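Long-range contacts in dihydropteroate synthase (Stenotrophomonas maltophilia, PDB 7L6P), which probably catalyses the condensation of para-aminobenzoate with 6-hydroxymethyl-7,8-dihydropterin diphosphate to 7,8-dihydropteroate, a step in folate biosynthesis: residues D109-E114 against N128-L133; G146-L151 against K192-I197; G32-T37 against L68-E73; F177-L182 against L221-P226. All blocks are in the same frame, centred on the assembly; numbering follows the deposited sequence.

Contact 1: D109-E114 against N128-L133; sequences DTFKPE and NDIYGL. With IMD (imidazole), chain C.
Phe111 and Asp129 meet through two different first torsions. Chi1 of 62° sets the Phe111 ring between its own backbone N and carbonyl carbon, which leads the ring away and leaves the CB methylene beside the Asp129 carboxylate; Asp129, with CG opposite its N (chi1 -179°), extends its carboxylate to that methylene, leaving OD1 3.2 Å from Phe111 CB. The same OD1 accepts the N-H of Tyr131 (Tyr131 N to Asp129 OD1 2.7 Å), from well above the carboxylate plane, which closes an Asx turn within a type I turn from Asp129 to Gly132. Tyr131 CB lies 3.9 Å from Phe111 CB, and Ile130 CD1 lies obliquely to the ring, 4.4 Å from Phe111 CD2. Backbone pairing is brief: Asp109 bridges Asn128 in parallel, and Thr110 N donates to Asn128 O at 3.2 Å with a bent N-H...O angle of 139°. Beside this bridge lies the active-site imidazole. Its N1 makes a weak hydrogen bond to Asp109 OD2 (3.2 Å), and Ile130 CG2 packs 3.3 Å from its C2. Asp109 OD2 is also salt-bridged to Arg269, while Asn128 ND2 bonds to Asp69, so two neighbours tie down the polar ends next to the ligand. The contact closes the beta-alpha-beta unit formed by strand 106-109, helix 113-121 and strand 126-129; Thr110 and Asp129 both touch Met116 of that helix, and Leu133 touches both helix 138-145 and strand 149-152.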
loop_
_atom_site.group_PDB
_atom_site.type_symbol
_atom_site.label_atom_id
_atom_site.label_comp_id
_atom_site.label_asym_id
_atom_site.label_seq_id
_atom_site.Cartn_x
_atom_site.Cartn_y
_atom_site.Cartn_z
ATOM N N ASP A 109 -14.096 13.806 18.050
ATOM C CA ASP A 109 -13.811 12.441 18.476
ATOM C C ASP A 109 -14.149 12.361 19.964
ATOM O O ASP A 109 -13.337 12.698 20.826
ATOM C CB ASP A 109 -12.349 12.127 18.160
ATOM C CG ASP A 109 -11.930 10.724 18.556
ATOM O OD1 ASP A 109 -12.793 9.924 18.970
ATOM O OD2 ASP A 109 -10.721 10.418 18.434
ATOM N N THR A 110 -15.378 11.942 20.265
ATOM C CA THR A 110 -15.849 11.897 21.643
ATOM C C THR A 110 -16.939 10.847 21.787
ATOM O O THR A 110 -17.571 10.437 20.812
ATOM C CB THR A 110 -16.386 13.258 22.103
ATOM O OG1 THR A 110 -16.539 13.264 23.521
ATOM C CG2 THR A 110 -17.736 13.522 21.491
ATOM N N PHE A 111 -17.142 10.404 23.026
ATOM C CA PHE A 111 -18.270 9.554 23.370
ATOM C C PHE A 111 -19.234 10.242 24.319
ATOM O O PHE A 111 -20.255 9.651 24.675
ATOM C CB PHE A 111 -17.792 8.225 23.984
ATOM C CG PHE A 111 -17.021 8.373 25.283
ATOM C CD1 PHE A 111 -17.683 8.388 26.507
ATOM C CD2 PHE A 111 -15.630 8.471 25.277
ATOM C CE1 PHE A 111 -16.981 8.513 27.706
ATOM C CE2 PHE A 111 -14.916 8.599 26.477
ATOM C CZ PHE A 111 -15.593 8.620 27.688
ATOM N N LYS A 112 -18.961 11.478 24.700
ATOM C CA LYS A 112 -19.671 12.157 25.772
ATOM C C LYS A 112 -20.688 13.133 25.212
ATOM O O LYS A 112 -20.344 13.946 24.351
ATOM C CB LYS A 112 -18.687 12.902 26.674
ATOM C CG LYS A 112 -17.601 12.028 27.316
ATOM C CD LYS A 112 -16.734 12.823 28.298
ATOM C CE LYS A 112 -15.692 11.936 28.961
ATOM N NZ LYS A 112 -14.515 11.754 28.066
ATOM N N PRO A 113 -21.924 13.116 25.714
ATOM C CA PRO A 113 -22.963 13.992 25.149
ATOM C C PRO A 113 -22.641 15.476 25.233
ATOM O O PRO A 113 -22.868 16.198 24.256
ATOM C CB PRO A 113 -24.197 13.646 25.996
ATOM C CG PRO A 113 -23.889 12.341 26.649
ATOM C CD PRO A 113 -22.421 12.333 26.857
ATOM N N GLU A 114 -22.139 15.958 26.375
ATOM C CA GLU A 114 -21.814 17.378 26.504
ATOM C C GLU A 114 -20.763 17.801 25.490
ATOM O O GLU A 114 -20.841 18.894 24.918
ATOM C CB GLU A 114 -21.295 17.703 27.903
ATOM C CG GLU A 114 -22.152 17.254 29.065
ATOM C CD GLU A 114 -21.722 15.899 29.624
ATOM O OE1 GLU A 114 -21.225 15.046 28.842
ATOM O OE2 GLU A 114 -21.859 15.711 30.861
ATOM N N ASN A 128 -17.599 11.434 15.829
ATOM C CA ASN A 128 -16.943 10.141 15.664
ATOM C C ASN A 128 -16.912 9.476 17.037
ATOM O O ASN A 128 -16.164 9.912 17.918
ATOM C CB ASN A 128 -15.533 10.335 15.097
ATOM C CG ASN A 128 -14.902 9.043 14.609
ATOM O OD1 ASN A 128 -15.588 8.053 14.363
ATOM N ND2 ASN A 128 -13.572 9.046 14.484
ATOM N N ASP A 129 -17.740 8.446 17.240
ATOM C CA ASP A 129 -17.984 7.906 18.584
ATOM C C ASP A 129 -17.474 6.472 18.708
ATOM O O ASP A 129 -18.051 5.550 18.117
ATOM C CB ASP A 129 -19.472 7.972 18.922
ATOM C CG ASP A 129 -19.783 7.432 20.327
ATOM O OD1 ASP A 129 -18.853 7.135 21.124
ATOM O OD2 ASP A 129 -20.975 7.307 20.633
ATOM N N ILE A 130 -16.430 6.276 19.524
ATOM C CA ILE A 130 -15.917 4.927 19.765
ATOM C C ILE A 130 -16.952 4.036 20.460
ATOM O O ILE A 130 -16.875 2.805 20.362
ATOM C CB ILE A 130 -14.620 4.959 20.607
ATOM C CG1 ILE A 130 -14.868 5.559 21.993
ATOM C CG2 ILE A 130 -13.506 5.718 19.907
ATOM C CD1 ILE A 130 -13.732 5.245 22.985
ATOM N N TYR A 131 -17.897 4.624 21.203
ATOM C CA TYR A 131 -18.848 3.873 22.023
ATOM C C TYR A 131 -20.168 3.589 21.320
ATOM O O TYR A 131 -21.062 2.985 21.933
ATOM C CB TYR A 131 -19.134 4.610 23.341
ATOM C CG TYR A 131 -19.505 3.697 24.499
ATOM C CD1 TYR A 131 -19.197 2.340 24.466
ATOM C CD2 TYR A 131 -20.181 4.188 25.617
ATOM C CE1 TYR A 131 -19.533 1.495 25.530
ATOM C CE2 TYR A 131 -20.535 3.346 26.683
ATOM C CZ TYR A 131 -20.201 2.000 26.632
ATOM O OH TYR A 131 -20.530 1.153 27.674
ATOM N N GLY A 132 -20.347 4.071 20.096
ATOM C CA GLY A 132 -21.571 3.797 19.355
ATOM C C GLY A 132 -22.806 4.429 19.951
ATOM O O GLY A 132 -23.868 3.789 19.974
ATOM N N LEU A 133 -22.697 5.666 20.436
ATOM C CA LEU A 133 -23.797 6.372 21.090
ATOM C C LEU A 133 -24.354 5.601 22.288
ATOM O O LEU A 133 -25.515 5.776 22.639
ATOM C CB LEU A 133 -24.928 6.703 20.096
ATOM C CG LEU A 133 -24.563 7.555 18.870
ATOM C CD1 LEU A 133 -25.751 7.794 17.952
ATOM C CD2 LEU A 133 -23.948 8.890 19.285
HETATM N N1 IMD C . -11.321 7.354 17.572
HETATM C C2 IMD C . -12.631 7.519 17.240
HETATM N N3 IMD C . -13.045 6.452 16.519
HETATM C C4 IMD C . -11.984 5.614 16.381
HETATM C C5 IMD C . -10.900 6.181 17.050
#

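Contact 2: G146-L151 against K192-I197; sequences GVPVVL and KKNLLI
Leu151 and Leu195 touch by one methyl each, Leu151 CD1 lying 4.0 Å from Leu195 CD2. Both have CG opposite the carbonyl carbon, and both are extended at chi2 (180° in Leu151), so that one methyl of each meets the other. On the other side of the sheet Leu196 turns CD1 back to the residue before strand 149-152, its chi2 of 76° placing that methyl 3.9 Å from Pro148 CB, while its CB sits 4.1 Å from Val150 CG2. The two faces differ in what they meet. Leu151 and Ile197 lie against helix 170-188, whereas Val150 turns inward and packs on Asn128; this is the division between helix-covered exterior and interior expected of a TIM barrel, in which strands 149-152 and 195-198 are parallel neighbours. Their short axes approach to 4.4 Å and diverge by 33°. Three backbone bonds hold the register: Asn194 O takes the N-H of Val149 (N to O 3.0 Å), Leu196 N reaches Val149 O, also at 3.0 Å, and Leu151 N meets Leu196 O almost straight at 2.8 Å. Before the strands begin, the Asn194 side chain crosses Pro148 at a slant, with Asn194 OD1 3.5 Å from Pro148 CG and nearly as close to CD. The Asn194 amide lies alongside Gly146 to Pro148, which follow helix 138-145.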
loop_
_atom_site.group_PDB
_atom_site.type_symbol
_atom_site.label_atom_id
_atom_site.label_comp_id
_atom_site.label_asym_id
_atom_site.label_seq_id
_atom_site.Cartn_x
_atom_site.Cartn_y
_atom_site.Cartn_z
ATOM N N GLY A 146 -27.887 17.019 14.459
ATOM C CA GLY A 146 -28.112 17.006 13.029
ATOM C C GLY A 146 -26.880 16.752 12.184
ATOM O O GLY A 146 -26.949 16.892 10.959
ATOM N N VAL A 147 -25.750 16.388 12.782
ATOM C CA VAL A 147 -24.559 16.129 11.978
ATOM C C VAL A 147 -24.368 14.626 11.811
ATOM O O VAL A 147 -24.831 13.845 12.653
ATOM C CB VAL A 147 -23.327 16.789 12.603
ATOM C CG1 VAL A 147 -23.580 18.266 12.780
ATOM C CG2 VAL A 147 -23.003 16.137 13.946
ATOM N N PRO A 148 -23.685 14.178 10.765
ATOM C CA PRO A 148 -23.415 12.739 10.623
ATOM C C PRO A 148 -22.646 12.181 11.814
ATOM O O PRO A 148 -21.870 12.881 12.466
ATOM C CB PRO A 148 -22.588 12.666 9.330
ATOM C CG PRO A 148 -23.054 13.858 8.537
ATOM C CD PRO A 148 -23.300 14.936 9.560
ATOM N N VAL A 149 -22.906 10.915 12.129
ATOM C CA VAL A 149 -22.337 10.269 13.309
ATOM C C VAL A 149 -21.797 8.905 12.900
ATOM O O VAL A 149 -22.470 8.146 12.194
ATOM C CB VAL A 149 -23.362 10.115 14.456
ATOM C CG1 VAL A 149 -22.727 9.353 15.619
ATOM C CG2 VAL A 149 -23.895 11.473 14.927
ATOM N N VAL A 150 -20.581 8.604 13.325
ATOM C CA VAL A 150 -19.956 7.314 13.059
ATOM C C VAL A 150 -20.261 6.368 14.217
ATOM O O VAL A 150 -19.861 6.621 15.356
ATOM C CB VAL A 150 -18.442 7.474 12.876
ATOM C CG1 VAL A 150 -17.824 6.152 12.560
ATOM C CG2 VAL A 150 -18.163 8.466 11.776
ATOM N N LEU A 151 -20.935 5.263 13.927
ATOM C CA LEU A 151 -21.185 4.241 14.930
ATOM C C LEU A 151 -20.043 3.232 14.865
ATOM O O LEU A 151 -19.956 2.433 13.924
ATOM C CB LEU A 151 -22.532 3.568 14.710
ATOM C CG LEU A 151 -23.726 4.530 14.629
ATOM C CD1 LEU A 151 -25.041 3.770 14.405
ATOM C CD2 LEU A 151 -23.803 5.436 15.851
ATOM N N LYS A 192 -31.028 8.458 7.646
ATOM C CA LYS A 192 -29.942 7.565 7.238
ATOM C C LYS A 192 -28.751 8.329 6.684
ATOM O O LYS A 192 -27.600 7.898 6.860
ATOM C CB LYS A 192 -30.436 6.555 6.203
ATOM C CG LYS A 192 -31.004 5.277 6.799
ATOM C CD LYS A 192 -29.909 4.285 7.151
ATOM C CE LYS A 192 -30.469 2.943 7.636
ATOM N NZ LYS A 192 -29.324 1.976 7.883
ATOM N N LYS A 193 -28.994 9.461 6.014
ATOM C CA LYS A 193 -27.867 10.235 5.496
ATOM C C LYS A 193 -26.913 10.667 6.601
ATOM O O LYS A 193 -25.778 11.062 6.309
ATOM C CB LYS A 193 -28.352 11.462 4.718
ATOM C CG LYS A 193 -29.201 12.434 5.499
ATOM C CD LYS A 193 -29.558 13.658 4.639
ATOM C CE LYS A 193 -29.663 14.947 5.462
ATOM N NZ LYS A 193 -30.799 14.884 6.446
ATOM N N ASN A 194 -27.343 10.614 7.859
ATOM C CA ASN A 194 -26.517 11.063 8.963
ATOM C C ASN A 194 -25.870 9.915 9.727
ATOM O O ASN A 194 -25.464 10.111 10.873
ATOM C CB ASN A 194 -27.337 11.948 9.905
ATOM C CG ASN A 194 -27.440 13.380 9.401
ATOM O OD1 ASN A 194 -26.575 13.846 8.664
ATOM N ND2 ASN A 194 -28.472 14.091 9.820
ATOM N N LEU A 195 -25.715 8.737 9.113
ATOM C CA LEU A 195 -25.133 7.594 9.816
ATOM C C LEU A 195 -24.015 6.921 9.019
ATOM O O LEU A 195 -24.151 6.652 7.819
ATOM C CB LEU A 195 -26.212 6.561 10.157
ATOM C CG LEU A 195 -27.183 7.074 11.222
ATOM C CD1 LEU A 195 -28.521 6.310 11.205
ATOM C CD2 LEU A 195 -26.517 7.014 12.592
ATOM N N LEU A 196 -22.928 6.599 9.721
ATOM C CA LEU A 196 -21.831 5.809 9.190
ATOM C C LEU A 196 -21.544 4.699 10.180
ATOM O O LEU A 196 -21.903 4.795 11.352
ATOM C CB LEU A 196 -20.550 6.638 8.981
ATOM C CG LEU A 196 -20.592 7.837 8.038
ATOM C CD1 LEU A 196 -21.285 9.022 8.697
ATOM C CD2 LEU A 196 -19.171 8.213 7.580
ATOM N N ILE A 197 -20.880 3.649 9.704
ATOM C CA ILE A 197 -20.406 2.582 10.570
ATOM C C ILE A 197 -18.885 2.569 10.547
ATOM O O ILE A 197 -18.228 3.032 9.601
ATOM C CB ILE A 197 -20.951 1.207 10.160
ATOM C CG1 ILE A 197 -20.565 0.930 8.710
ATOM C CG2 ILE A 197 -22.496 1.161 10.369
ATOM C CD1 ILE A 197 -20.872 -0.464 8.254
#

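Contact 3: G32-T37 against L68-E73; sequences GIVNVT and LDIGGE
Val34 and Asp69 are joined by a backbone bond, Val34 N to Asp69 O at 3.0 Å. It belongs to a ladder of four: Asp69 N to Gly32 O (2.9 Å) comes before it, and Gly71 N to Val34 O (3.3 Å) and Val36 N to Gly71 O (2.8 Å) come after. The last is nearly straight (174°) and involves Val36, just past the end of strand 32-35. Residues paired in register put their side chains on the same face: Val34 with Ile70, Ile33 with Asp69. These strands are the first two of the eight-stranded TIM barrel, and they are linked through helix 49-62.

Apolar contacts fill the helix-covered face. Val34 and Ile70 lie side by side and point the same way; Ile70 bends at chi2 -55°, setting CD1 3.5 Å from Val34 CB. Its other branch, CG2, meets Val36 CG2 at 3.8 Å, and Leu68 CD2 packs over the bare Gly32. Helix 84-101 lies against Ile70 and Val36, and helix 49-62 against Val34 and Leu68.

Polar side chains act at the strand ends and on the inner face. Asn35 ND2 donates to Glu73 O at 2.9 Å, the acceptor lying in the amide plane, and Thr37 OG1 donates to Asn35 OD1 at 2.8 Å, so both ends of the amide have a partner, which restrains its rotation. Glu73 itself reaches Lys112. Asp69 turns inward to a hydrogen bond with Ser107 and a salt bridge with Arg269.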
loop_
_atom_site.group_PDB
_atom_site.type_symbol
_atom_site.label_atom_id
_atom_site.label_comp_id
_atom_site.label_asym_id
_atom_site.label_seq_id
_atom_site.Cartn_x
_atom_site.Cartn_y
_atom_site.Cartn_z
ATOM N N GLY A 32 -7.880 13.146 8.651
ATOM C CA GLY A 32 -6.665 13.338 9.434
ATOM C C GLY A 32 -6.915 13.320 10.936
ATOM O O GLY A 32 -7.897 13.868 11.424
ATOM N N ILE A 33 -5.996 12.711 11.669
ATOM C CA ILE A 33 -6.116 12.589 13.119
ATOM C C ILE A 33 -5.422 13.774 13.780
ATOM O O ILE A 33 -4.256 14.055 13.494
ATOM C CB ILE A 33 -5.537 11.254 13.604
ATOM C CG1 ILE A 33 -6.349 10.110 12.990
ATOM C CG2 ILE A 33 -5.454 11.199 15.152
ATOM C CD1 ILE A 33 -5.791 8.750 13.262
ATOM N N VAL A 34 -6.161 14.514 14.608
ATOM C CA VAL A 34 -5.642 15.688 15.316
ATOM C C VAL A 34 -5.959 15.486 16.793
ATOM O O VAL A 34 -7.041 15.853 17.271
ATOM C CB VAL A 34 -6.244 17.000 14.804
ATOM C CG1 VAL A 34 -5.619 18.183 15.525
ATOM C CG2 VAL A 34 -6.096 17.134 13.296
ATOM N N ASN A 35 -5.009 14.930 17.532
ATOM C CA ASN A 35 -5.150 14.692 18.958
ATOM C C ASN A 35 -4.644 15.904 19.730
ATOM O O ASN A 35 -3.511 16.338 19.529
ATOM C CB ASN A 35 -4.363 13.445 19.357
ATOM C CG ASN A 35 -4.362 13.207 20.862
ATOM O OD1 ASN A 35 -3.309 13.190 21.496
ATOM N ND2 ASN A 35 -5.549 13.023 21.442
ATOM N N VAL A 36 -5.481 16.450 20.607
ATOM C CA VAL A 36 -5.130 17.635 21.394
ATOM C C VAL A 36 -4.745 17.149 22.791
ATOM O O VAL A 36 -5.592 16.941 23.667
ATOM C CB VAL A 36 -6.263 18.657 21.428
ATOM C CG1 VAL A 36 -5.761 19.973 22.016
ATOM C CG2 VAL A 36 -6.856 18.871 20.021
ATOM N N THR A 37 -3.445 16.957 23.010
ATOM C CA THR A 37 -2.943 16.509 24.299
ATOM C C THR A 37 -1.710 17.324 24.675
ATOM O O THR A 37 -0.869 17.606 23.808
ATOM C CB THR A 37 -2.612 15.003 24.284
ATOM O OG1 THR A 37 -3.814 14.249 24.060
ATOM C CG2 THR A 37 -1.983 14.555 25.604
ATOM N N LEU A 68 -10.942 16.371 9.243
ATOM C CA LEU A 68 -10.110 16.270 10.432
ATOM C C LEU A 68 -10.937 15.782 11.614
ATOM O O LEU A 68 -12.127 16.083 11.723
ATOM C CB LEU A 68 -9.478 17.621 10.754
ATOM C CG LEU A 68 -8.585 18.195 9.655
ATOM C CD1 LEU A 68 -8.099 19.559 10.073
ATOM C CD2 LEU A 68 -7.406 17.261 9.363
ATOM N N ASP A 69 -10.305 15.018 12.499
ATOM C CA ASP A 69 -10.970 14.459 13.671
ATOM C C ASP A 69 -10.273 14.976 14.920
ATOM O O ASP A 69 -9.094 14.682 15.133
ATOM C CB ASP A 69 -10.953 12.933 13.651
ATOM C CG ASP A 69 -11.970 12.339 14.606
ATOM O OD1 ASP A 69 -13.082 12.917 14.708
ATOM O OD2 ASP A 69 -11.662 11.303 15.255
ATOM N N ILE A 70 -11.002 15.730 15.746
ATOM C CA ILE A 70 -10.435 16.423 16.900
ATOM C C ILE A 70 -10.809 15.663 18.165
ATOM O O ILE A 70 -11.990 15.423 18.421
ATOM C CB ILE A 70 -10.919 17.878 16.973
ATOM C CG1 ILE A 70 -10.811 18.554 15.603
ATOM C CG2 ILE A 70 -10.120 18.649 18.010
ATOM C CD1 ILE A 70 -9.450 18.490 14.990
ATOM N N GLY A 71 -9.808 15.270 18.942
ATOM C CA GLY A 71 -10.038 14.513 20.159
ATOM C C GLY A 71 -9.157 15.000 21.294
ATOM O O GLY A 71 -8.010 15.406 21.092
ATOM N N GLY A 72 -9.705 14.910 22.508
ATOM C CA GLY A 72 -9.078 15.423 23.712
ATOM C C GLY A 72 -8.695 14.372 24.734
ATOM O O GLY A 72 -8.105 14.698 25.770
ATOM N N GLU A 73 -9.060 13.119 24.484
ATOM C CA GLU A 73 -8.610 12.013 25.316
ATOM C C GLU A 73 -7.155 11.652 25.010
ATOM O O GLU A 73 -6.610 11.974 23.951
ATOM C CB GLU A 73 -9.512 10.800 25.128
ATOM C CG GLU A 73 -10.820 10.928 25.869
ATOM C CD GLU A 73 -10.690 10.519 27.329
ATOM O OE1 GLU A 73 -9.576 10.105 27.742
ATOM O OE2 GLU A 73 -11.696 10.625 28.069
#

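Contact 4: F177-L182 against L221-P226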
loop_
_atom_site.group_PDB
_atom_site.type_symbol
_atom_site.label_atom_id
_atom_site.label_comp_id
_atom_site.label_asym_id
_atom_site.label_seq_id
_atom_site.Cartn_x
_atom_site.Cartn_y
_atom_site.Cartn_z
ATOM N N PHE A 177 -24.178 -6.241 16.262
ATOM C CA PHE A 177 -24.065 -5.038 17.075
ATOM C C PHE A 177 -24.437 -3.808 16.269
ATOM O O PHE A 177 -25.288 -3.016 16.687
ATOM C CB PHE A 177 -22.641 -4.899 17.612
ATOM C CG PHE A 177 -22.366 -3.577 18.305
ATOM C CD1 PHE A 177 -21.919 -2.468 17.584
ATOM C CD2 PHE A 177 -22.487 -3.461 19.686
ATOM C CE1 PHE A 177 -21.627 -1.255 18.221
ATOM C CE2 PHE A 177 -22.199 -2.245 20.320
ATOM C CZ PHE A 177 -21.784 -1.137 19.579
ATOM N N LEU A 178 -23.809 -3.641 15.099
ATOM C CA LEU A 178 -24.059 -2.450 14.292
ATOM C C LEU A 178 -25.518 -2.360 13.870
ATOM O O LEU A 178 -26.108 -1.273 13.900
ATOM C CB LEU A 178 -23.139 -2.431 13.074
ATOM C CG LEU A 178 -21.642 -2.284 13.342
ATOM C CD1 LEU A 178 -20.877 -2.262 12.017
ATOM C CD2 LEU A 178 -21.378 -1.009 14.120
ATOM N N VAL A 179 -26.109 -3.483 13.452
ATOM C CA VAL A 179 -27.537 -3.486 13.128
ATOM C C VAL A 179 -28.347 -2.871 14.266
ATOM O O VAL A 179 -29.279 -2.090 14.031
ATOM C CB VAL A 179 -28.022 -4.911 12.805
ATOM C CG1 VAL A 179 -29.537 -5.003 12.967
ATOM C CG2 VAL A 179 -27.624 -5.310 11.401
ATOM N N GLN A 180 -27.980 -3.179 15.519
ATOM C CA GLN A 180 -28.770 -2.725 16.659
ATOM C C GLN A 180 -28.520 -1.267 16.988
ATOM O O GLN A 180 -29.453 -0.557 17.369
ATOM C CB GLN A 180 -28.484 -3.600 17.884
ATOM C CG GLN A 180 -29.495 -3.485 18.975
ATOM C CD GLN A 180 -29.180 -2.380 19.954
ATOM O OE1 GLN A 180 -28.061 -1.884 20.006
ATOM N NE2 GLN A 180 -30.179 -1.968 20.732
ATOM N N ARG A 181 -27.297 -0.793 16.801
ATOM C CA ARG A 181 -27.007 0.625 16.977
ATOM C C ARG A 181 -27.688 1.457 15.895
ATOM O O ARG A 181 -28.162 2.563 16.169
ATOM C CB ARG A 181 -25.491 0.861 16.964
ATOM C CG ARG A 181 -24.706 0.068 17.990
ATOM C CD ARG A 181 -25.344 0.146 19.367
ATOM N NE ARG A 181 -25.509 1.523 19.819
ATOM C CZ ARG A 181 -26.468 1.921 20.651
ATOM N NH1 ARG A 181 -27.352 1.070 21.147
ATOM N NH2 ARG A 181 -26.551 3.208 20.984
ATOM N N LEU A 182 -27.727 0.954 14.655
ATOM C CA LEU A 182 -28.439 1.671 13.599
ATOM C C LEU A 182 -29.931 1.748 13.902
ATOM O O LEU A 182 -30.538 2.816 13.775
ATOM C CB LEU A 182 -28.195 1.015 12.235
ATOM C CG LEU A 182 -26.793 1.185 11.594
ATOM C CD1 LEU A 182 -26.538 0.148 10.496
ATOM C CD2 LEU A 182 -26.604 2.587 11.030
ATOM N N LEU A 221 -21.229 -3.595 3.699
ATOM C CA LEU A 221 -21.866 -2.663 2.781
ATOM C C LEU A 221 -23.361 -2.914 2.684
ATOM O O LEU A 221 -24.103 -2.021 2.268
ATOM C CB LEU A 221 -21.243 -2.788 1.386
ATOM C CG LEU A 221 -19.831 -2.232 1.256
ATOM C CD1 LEU A 221 -19.333 -2.492 -0.139
ATOM C CD2 LEU A 221 -19.786 -0.750 1.618
ATOM N N GLU A 222 -23.812 -4.111 3.067
ATOM C CA GLU A 222 -25.240 -4.416 3.035
ATOM C C GLU A 222 -26.006 -3.574 4.047
ATOM O O GLU A 222 -27.217 -3.444 3.934
ATOM C CB GLU A 222 -25.483 -5.905 3.251
ATOM N N LEU A 223 -25.345 -3.071 5.090
ATOM C CA LEU A 223 -26.018 -2.138 5.997
ATOM C C LEU A 223 -26.450 -0.847 5.296
ATOM O O LEU A 223 -27.288 -0.126 5.836
ATOM C CB LEU A 223 -25.125 -1.824 7.202
ATOM C CG LEU A 223 -24.900 -3.097 8.009
ATOM C CD1 LEU A 223 -23.868 -2.959 9.163
ATOM C CD2 LEU A 223 -26.248 -3.576 8.522
ATOM N N GLY A 224 -25.887 -0.523 4.134
ATOM C CA GLY A 224 -26.337 0.626 3.375
ATOM C C GLY A 224 -25.882 1.983 3.865
ATOM O O GLY A 224 -26.493 2.985 3.496
ATOM N N VAL A 225 -24.836 2.058 4.684
ATOM C CA VAL A 225 -24.297 3.330 5.164
ATOM C C VAL A 225 -22.806 3.346 4.864
ATOM O O VAL A 225 -22.171 2.284 4.774
ATOM C CB VAL A 225 -24.539 3.521 6.684
ATOM C CG1 VAL A 225 -26.006 3.685 6.993
ATOM C CG2 VAL A 225 -23.979 2.354 7.437
ATOM N N PRO A 226 -22.210 4.531 4.743
ATOM C CA PRO A 226 -20.763 4.601 4.516
ATOM C C PRO A 226 -19.981 3.963 5.659
ATOM O O PRO A 226 -20.384 4.002 6.829
ATOM C CB PRO A 226 -20.486 6.108 4.424
ATOM C CG PRO A 226 -21.801 6.709 3.992
ATOM C CD PRO A 226 -22.858 5.851 4.655
#
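Leu223 reaches helix 170-188 with nearly its whole side chain, and each part finds a different residue. Leu223 CB meets Leu182 CD1 at 4.1 Å. From there chi1 of -64° sends CG opposite the carbonyl carbon, and the branch point delivers the two methyls to separate places on the helix surface. Leu223 CD1 lies 4.0 Å from Leu178 CB and only slightly farther from Leu178 CD1; Leu223 CD2 packs more closely, 3.6 Å from Val179 CG2. Leu178, Val179 and Leu182, spaced by one and three residues, thus form the patch that receives this single leucine, whose side chain runs at about a right angle to those of Leu178 and Val179. A second, smaller touch lies beyond it, where Leu182 CD2 comes to 4.2 Å from Val225 CG1. The evidence is entirely apolar: four carbon-carbon contacts and 208 Å² buried in total. Beneath both segments lies Ile197 of strand 195-198, which touches Leu178, Leu223 and Val225. The contact therefore joins the outer helix that precedes strand 195-198 to the loop leading into strand 227-229, as expected of the outer layer of a TIM barrel.

Overall arrangement
Contacts 1, 2 and 3 share the eight-stranded barrel, while contact 4 lies on its outside. Contact 1 is the middle term: its centre is about 13 Å from that of contact 3 and about 12 Å from that of contact 2. Asp109 N bonds to Ile70 O at 2.7 Å, and Leu133 CD1 packs on Leu151 CD2 at 3.7 Å. Contact 4 lies about 10 Å from contact 2, centre to centre, joined by Ile197 N to Pro226 O (2.9 Å); Arg181 NE also reaches Gly132 O of contact 1. The centres of contacts 3 and 4 are about 25 Å apart, on opposite sides of the chain's centre. The active-site imidazole touches contact 1, with the Asp69 side chain of contact 3 about 4 Å away.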